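Local coordinates for protein sulfhydryl oxidase 1 (Homo sapiens, PDB 3LLK) that uses a bound flavin adenine dinucleotide to oxidise thiols to disulfides, passing the electrons to molecular oxygen, at residues 22-27 with 101-106; 48-53 with 68-73. All coordinates share one frame; numbering follows the deposited sequence.

Overall arrangement
Both contacts lie in the N-terminal half of the chain, which matches the FAD-dependent sulfhydryl oxidase family. Contact 1 sets an extended loop, 101-106, against helix 16-30, whereas contact 2 joins two successive helices, 39-55 and 60-75, whose sequence falls between the two segments of contact 1. Their centres are about 17 Å apart, yet they touch through two pairs of apolar side chains: Leu23 CD2 lies 3.9 Å from Leu52 CD1, and Ile26 CD1 lies 4.1 Å from Phe48 CE2. Helix 16-30 therefore has the loop on one flank and helix 39-55 on another. Contact 1 is near the flavin cofactor without touching it through Trp105, whose side chain lies about 9 Å from the bound FAD.

Contact 1: 22-27 with 101-106; sequences ALHYIL and KKVNWI
Both the imidazole of His24 and the phenol ring of Tyr25 receive Val103 at an edge, near the ring plane, through the same methyl. CG1 of Val103 is 4.0 Å from CD1 of Tyr25 and 4.2 Å from CD2 of His24, so one small branched residue serves two neighbouring rings. The indole of Trp105 takes the same valine on a face: Val103 CB stands 3.7 Å above its plane, displaced toward the rim. Across the contact, the rim of this indole reaches the backbone of Ala22, with CZ3 4.0 Å from Ala22 N, while the alanine methyl turns away from the loop.

A chi1 of 177° swings the imidazole of His24 away from its own backbone N and out to the loop. Its NE2 is 3.0 Å from Lys101 O, while ND1 is hydrogen-bonded to Glu95, which would fix the rotation of the ring. Histidine suits this buried place by pairing that bond with a flat ring that packs against Val103. Lys101 and Lys102 are exposed residues whose side chains leave the backbone away from the helix.

Beyond the segments, Ser21 and Asp18 of helix 16-30 hydrogen-bond the backbone nitrogens of Asn104 and Ile106. Helix 118-134 adjoins the contact: Phe118 stacks with Tyr25, and Ser121 touches both Ala22 and Trp105.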
loop_
_atom_site.group_PDB
_atom_site.type_symbol
_atom_site.label_atom_id
_atom_site.label_comp_id
_atom_site.label_asym_id
_atom_site.label_seq_id
_atom_site.Cartn_x
_atom_site.Cartn_y
_atom_site.Cartn_z
ATOM N N ALA A 22 3.975 8.117 0.978
ATOM C CA ALA A 22 4.024 6.767 1.523
ATOM C C ALA A 22 5.442 6.224 1.313
ATOM O O ALA A 22 6.070 5.726 2.250
ATOM C CB ALA A 22 2.987 5.867 0.818
ATOM N N LEU A 23 5.951 6.322 0.087
ATOM C CA LEU A 23 7.313 5.862 -0.200
ATOM C C LEU A 23 8.328 6.546 0.722
ATOM O O LEU A 23 9.216 5.905 1.286
ATOM C CB LEU A 23 7.697 6.167 -1.654
ATOM C CG LEU A 23 6.978 5.419 -2.788
ATOM C CD1 LEU A 23 7.625 5.799 -4.116
ATOM C CD2 LEU A 23 7.073 3.917 -2.568
ATOM N N HIS A 24 8.200 7.857 0.865
ATOM C CA HIS A 24 9.116 8.617 1.713
ATOM C C HIS A 24 9.104 8.098 3.159
ATOM O O HIS A 24 10.149 7.852 3.761
ATOM C CB HIS A 24 8.719 10.091 1.715
ATOM C CG HIS A 24 9.567 10.940 2.610
ATOM N ND1 HIS A 24 10.901 11.180 2.363
ATOM C CD2 HIS A 24 9.279 11.576 3.770
ATOM C CE1 HIS A 24 11.400 11.928 3.331
ATOM N NE2 HIS A 24 10.435 12.181 4.198
ATOM N N TYR A 25 7.904 7.947 3.699
ATOM C CA TYR A 25 7.716 7.489 5.065
ATOM C C TYR A 25 8.261 6.078 5.258
ATOM O O TYR A 25 8.868 5.763 6.279
ATOM C CB TYR A 25 6.229 7.530 5.410
ATOM C CG TYR A 25 5.946 7.526 6.883
ATOM C CD1 TYR A 25 5.807 8.722 7.585
ATOM C CD2 TYR A 25 5.819 6.329 7.585
ATOM C CE1 TYR A 25 5.546 8.724 8.951
ATOM C CE2 TYR A 25 5.557 6.324 8.955
ATOM C CZ TYR A 25 5.422 7.523 9.626
ATOM O OH TYR A 25 5.157 7.530 10.972
ATOM N N ILE A 26 8.042 5.226 4.269
ATOM C CA ILE A 26 8.528 3.855 4.336
ATOM C C ILE A 26 10.051 3.804 4.447
ATOM O O ILE A 26 10.602 3.215 5.384
ATOM C CB ILE A 26 8.082 3.047 3.079
ATOM C CG1 ILE A 26 6.592 2.720 3.182
ATOM C CG2 ILE A 26 8.911 1.789 2.937
ATOM C CD1 ILE A 26 5.953 2.234 1.880
ATOM N N LEU A 27 10.725 4.442 3.495
ATOM C CA LEU A 27 12.178 4.440 3.442
ATOM C C LEU A 27 12.908 5.194 4.553
ATOM O O LEU A 27 13.939 4.730 5.025
ATOM C CB LEU A 27 12.641 4.969 2.080
ATOM C CG LEU A 27 12.170 4.193 0.836
ATOM C CD1 LEU A 27 12.399 5.046 -0.410
ATOM C CD2 LEU A 27 12.912 2.869 0.717
ATOM N N LYS A 101 10.892 16.216 1.549
ATOM C CA LYS A 101 11.483 16.204 2.884
ATOM C C LYS A 101 10.430 15.869 3.941
ATOM O O LYS A 101 10.698 15.133 4.895
ATOM C CB LYS A 101 12.089 17.573 3.201
ATOM C CG LYS A 101 13.083 18.092 2.174
ATOM C CD LYS A 101 14.383 17.305 2.187
ATOM C CE LYS A 101 15.438 17.999 1.337
ATOM N NZ LYS A 101 16.751 17.295 1.378
ATOM N N LYS A 102 9.233 16.419 3.770
ATOM C CA LYS A 102 8.153 16.184 4.720
ATOM C C LYS A 102 6.945 15.570 4.010
ATOM O O LYS A 102 6.742 15.780 2.815
ATOM C CB LYS A 102 7.775 17.505 5.398
ATOM C CG LYS A 102 8.959 18.471 5.514
ATOM C CD LYS A 102 8.707 19.631 6.467
ATOM C CE LYS A 102 8.955 19.217 7.911
ATOM N NZ LYS A 102 9.036 20.388 8.835
ATOM N N VAL A 103 6.151 14.800 4.744
ATOM C CA VAL A 103 4.979 14.166 4.163
ATOM C C VAL A 103 3.903 15.190 3.806
ATOM O O VAL A 103 3.803 16.245 4.422
ATOM C CB VAL A 103 4.374 13.128 5.125
ATOM C CG1 VAL A 103 5.390 12.036 5.409
ATOM C CG2 VAL A 103 3.942 13.806 6.410
ATOM N N ASN A 104 3.108 14.867 2.791
ATOM C CA ASN A 104 2.033 15.738 2.346
ATOM C C ASN A 104 0.860 14.859 1.947
ATOM O O ASN A 104 0.853 14.270 0.874
ATOM C CB ASN A 104 2.494 16.596 1.161
ATOM C CG ASN A 104 1.383 17.465 0.607
ATOM O OD1 ASN A 104 0.584 18.016 1.364
ATOM N ND2 ASN A 104 1.330 17.601 -0.720
ATOM N N TRP A 105 -0.118 14.758 2.839
ATOM C CA TRP A 105 -1.302 13.946 2.597
ATOM C C TRP A 105 -2.367 14.802 1.931
ATOM O O TRP A 105 -2.535 15.969 2.279
ATOM C CB TRP A 105 -1.858 13.413 3.921
ATOM C CG TRP A 105 -0.828 12.733 4.776
ATOM C CD1 TRP A 105 -0.495 13.041 6.070
ATOM C CD2 TRP A 105 0.012 11.645 4.394
ATOM N NE1 TRP A 105 0.505 12.212 6.513
ATOM C CE2 TRP A 105 0.840 11.346 5.506
ATOM C CE3 TRP A 105 0.151 10.890 3.222
ATOM C CZ2 TRP A 105 1.794 10.324 5.476
ATOM C CZ3 TRP A 105 1.103 9.869 3.193
ATOM C CH2 TRP A 105 1.913 9.599 4.319
ATOM N N ILE A 106 -3.068 14.234 0.960
ATOM C CA ILE A 106 -4.144 14.968 0.323
ATOM C C ILE A 106 -5.396 14.122 0.468
ATOM O O ILE A 106 -6.336 14.510 1.161
ATOM C CB ILE A 106 -3.853 15.268 -1.166
ATOM C CG1 ILE A 106 -2.604 16.145 -1.286
ATOM C CG2 ILE A 106 -5.040 15.999 -1.783
ATOM C CD1 ILE A 106 -2.304 16.613 -2.710
#

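Contact 2: 48-53 with 68-73; sequences FVAVLA and SVNEWL
Asn70 extends its carboxamide toward helix 39-55 because its chi1 of -169° turns CG to the far side of CB from the backbone N, and Val49 directs CG1 at the opposing helix through the equivalent torsion (170°). The two side chains slide past one another in opposite directions, bringing Val49 CG1 to 3.6 Å from Asn70 CA. The amide then lies over Ala50 and Ala53: its ND2 is 3.5 Å from Ala50 CA, and its OD1 is 3.7 Å from Ala53 CB. No hydrogen bond crosses between the segments, so this polar group meets its neighbours here by van der Waals contact. Alanines suit these positions, since a single methyl lets the flat amide settle close to the helix backbone.

Val49 is the apolar centre of the contact. Its other methyl, CG2, meets Leu73 tip to tip, 3.7 Å from CD1, where the longer leucine spans the gap between the helices. A looser touch joins Val49 CG1 to Val69 CG1 at 4.3 Å. The beta-branched valine thus offers one methyl to the asparagine and another to the leucine one turn farther along.

Phe86 of helix 83-92 touches Val69 and Leu73, while Gln63, near the start of helix 60-75, hydrogen-bonds Ala53 O. The short segments are 9.1 Å apart at closest approach, with their directions at 147°. Consecutive helices running roughly antiparallel and joined by a short loop form an alpha-helical hairpin, here within the largely helical FAD-dependent sulfhydryl oxidase region.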
loop_
_atom_site.group_PDB
_atom_site.type_symbol
_atom_site.label_atom_id
_atom_site.label_comp_id
_atom_site.label_asym_id
_atom_site.label_seq_id
_atom_site.Cartn_x
_atom_site.Cartn_y
_atom_site.Cartn_z
ATOM N N PHE A 48 9.979 -6.242 -1.460
ATOM C CA PHE A 48 9.032 -5.133 -1.570
ATOM C C PHE A 48 9.576 -4.035 -2.489
ATOM O O PHE A 48 8.832 -3.471 -3.283
ATOM C CB PHE A 48 8.716 -4.548 -0.184
ATOM C CG PHE A 48 7.590 -3.551 -0.191
ATOM C CD1 PHE A 48 6.275 -3.967 -0.389
ATOM C CD2 PHE A 48 7.845 -2.193 -0.010
ATOM C CE1 PHE A 48 5.227 -3.041 -0.406
ATOM C CE2 PHE A 48 6.805 -1.266 -0.025
ATOM C CZ PHE A 48 5.494 -1.690 -0.223
ATOM N N VAL A 49 10.868 -3.728 -2.373
ATOM C CA VAL A 49 11.474 -2.704 -3.220
ATOM C C VAL A 49 11.458 -3.187 -4.671
ATOM O O VAL A 49 11.257 -2.388 -5.581
ATOM C CB VAL A 49 12.931 -2.373 -2.781
ATOM C CG1 VAL A 49 13.608 -1.494 -3.803
ATOM C CG2 VAL A 49 12.909 -1.655 -1.443
ATOM N N ALA A 50 11.664 -4.490 -4.877
ATOM C CA ALA A 50 11.629 -5.059 -6.222
ATOM C C ALA A 50 10.226 -4.833 -6.776
ATOM O O ALA A 50 10.060 -4.474 -7.943
ATOM C CB ALA A 50 11.943 -6.560 -6.187
ATOM N N VAL A 51 9.218 -5.042 -5.933
ATOM C CA VAL A 51 7.825 -4.841 -6.338
ATOM C C VAL A 51 7.568 -3.366 -6.675
ATOM O O VAL A 51 6.921 -3.055 -7.679
ATOM C CB VAL A 51 6.848 -5.317 -5.232
ATOM C CG1 VAL A 51 5.439 -4.830 -5.515
ATOM C CG2 VAL A 51 6.851 -6.842 -5.166
ATOM N N LEU A 52 8.091 -2.458 -5.853
ATOM C CA LEU A 52 7.907 -1.033 -6.118
ATOM C C LEU A 52 8.568 -0.625 -7.434
ATOM O O LEU A 52 7.958 0.045 -8.274
ATOM C CB LEU A 52 8.493 -0.195 -4.978
ATOM C CG LEU A 52 7.810 -0.382 -3.619
ATOM C CD1 LEU A 52 8.611 0.361 -2.554
ATOM C CD2 LEU A 52 6.368 0.134 -3.685
ATOM N N ALA A 53 9.818 -1.034 -7.613
ATOM C CA ALA A 53 10.554 -0.687 -8.826
ATOM C C ALA A 53 9.782 -1.089 -10.079
ATOM O O ALA A 53 9.831 -0.402 -11.099
ATOM C CB ALA A 53 11.925 -1.356 -8.818
ATOM N N SER A 68 17.090 2.537 -9.081
ATOM C CA SER A 68 18.450 2.730 -8.566
ATOM C C SER A 68 18.595 2.143 -7.158
ATOM O O SER A 68 19.623 1.557 -6.830
ATOM C CB SER A 68 18.810 4.221 -8.559
ATOM O OG SER A 68 20.138 4.433 -8.107
ATOM N N VAL A 69 17.565 2.294 -6.329
ATOM C CA VAL A 69 17.614 1.746 -4.975
ATOM C C VAL A 69 17.513 0.228 -5.055
ATOM O O VAL A 69 18.232 -0.484 -4.363
ATOM C CB VAL A 69 16.460 2.281 -4.098
ATOM C CG1 VAL A 69 16.471 1.583 -2.752
ATOM C CG2 VAL A 69 16.612 3.799 -3.905
ATOM N N ASN A 70 16.626 -0.257 -5.920
ATOM C CA ASN A 70 16.432 -1.689 -6.105
ATOM C C ASN A 70 17.762 -2.348 -6.484
ATOM O O ASN A 70 18.156 -3.357 -5.893
ATOM C CB ASN A 70 15.403 -1.946 -7.209
ATOM C CG ASN A 70 14.966 -3.398 -7.271
ATOM O OD1 ASN A 70 14.616 -3.906 -8.335
ATOM N ND2 ASN A 70 14.971 -4.067 -6.129
ATOM N N GLU A 71 18.448 -1.766 -7.467
ATOM C CA GLU A 71 19.728 -2.301 -7.932
ATOM C C GLU A 71 20.821 -2.225 -6.867
ATOM O O GLU A 71 21.648 -3.131 -6.746
ATOM C CB GLU A 71 20.177 -1.570 -9.203
ATOM C CG GLU A 71 19.343 -1.925 -10.422
ATOM C CD GLU A 71 19.151 -3.429 -10.571
ATOM O OE1 GLU A 71 20.159 -4.170 -10.529
ATOM O OE2 GLU A 71 17.996 -3.877 -10.732
ATOM N N TRP A 72 20.822 -1.146 -6.090
ATOM C CA TRP A 72 21.808 -1.011 -5.027
ATOM C C TRP A 72 21.622 -2.156 -4.026
ATOM O O TRP A 72 22.595 -2.757 -3.567
ATOM C CB TRP A 72 21.638 0.320 -4.301
ATOM C CG TRP A 72 22.628 0.501 -3.197
ATOM C CD1 TRP A 72 23.915 0.949 -3.313
ATOM C CD2 TRP A 72 22.424 0.215 -1.806
ATOM N NE1 TRP A 72 24.523 0.965 -2.079
ATOM C CE2 TRP A 72 23.632 0.516 -1.137
ATOM C CE3 TRP A 72 21.339 -0.268 -1.061
ATOM C CZ2 TRP A 72 23.787 0.350 0.247
ATOM C CZ3 TRP A 72 21.493 -0.435 0.317
ATOM C CH2 TRP A 72 22.708 -0.126 0.955
ATOM N N LEU A 73 20.369 -2.442 -3.684
ATOM C CA LEU A 73 20.051 -3.517 -2.743
ATOM C C LEU A 73 20.493 -4.868 -3.287
ATOM O O LEU A 73 21.082 -5.675 -2.562
ATOM C CB LEU A 73 18.546 -3.563 -2.461
ATOM C CG LEU A 73 17.981 -2.506 -1.513
ATOM C CD1 LEU A 73 16.458 -2.587 -1.484
ATOM C CD2 LEU A 73 18.556 -2.733 -0.121
#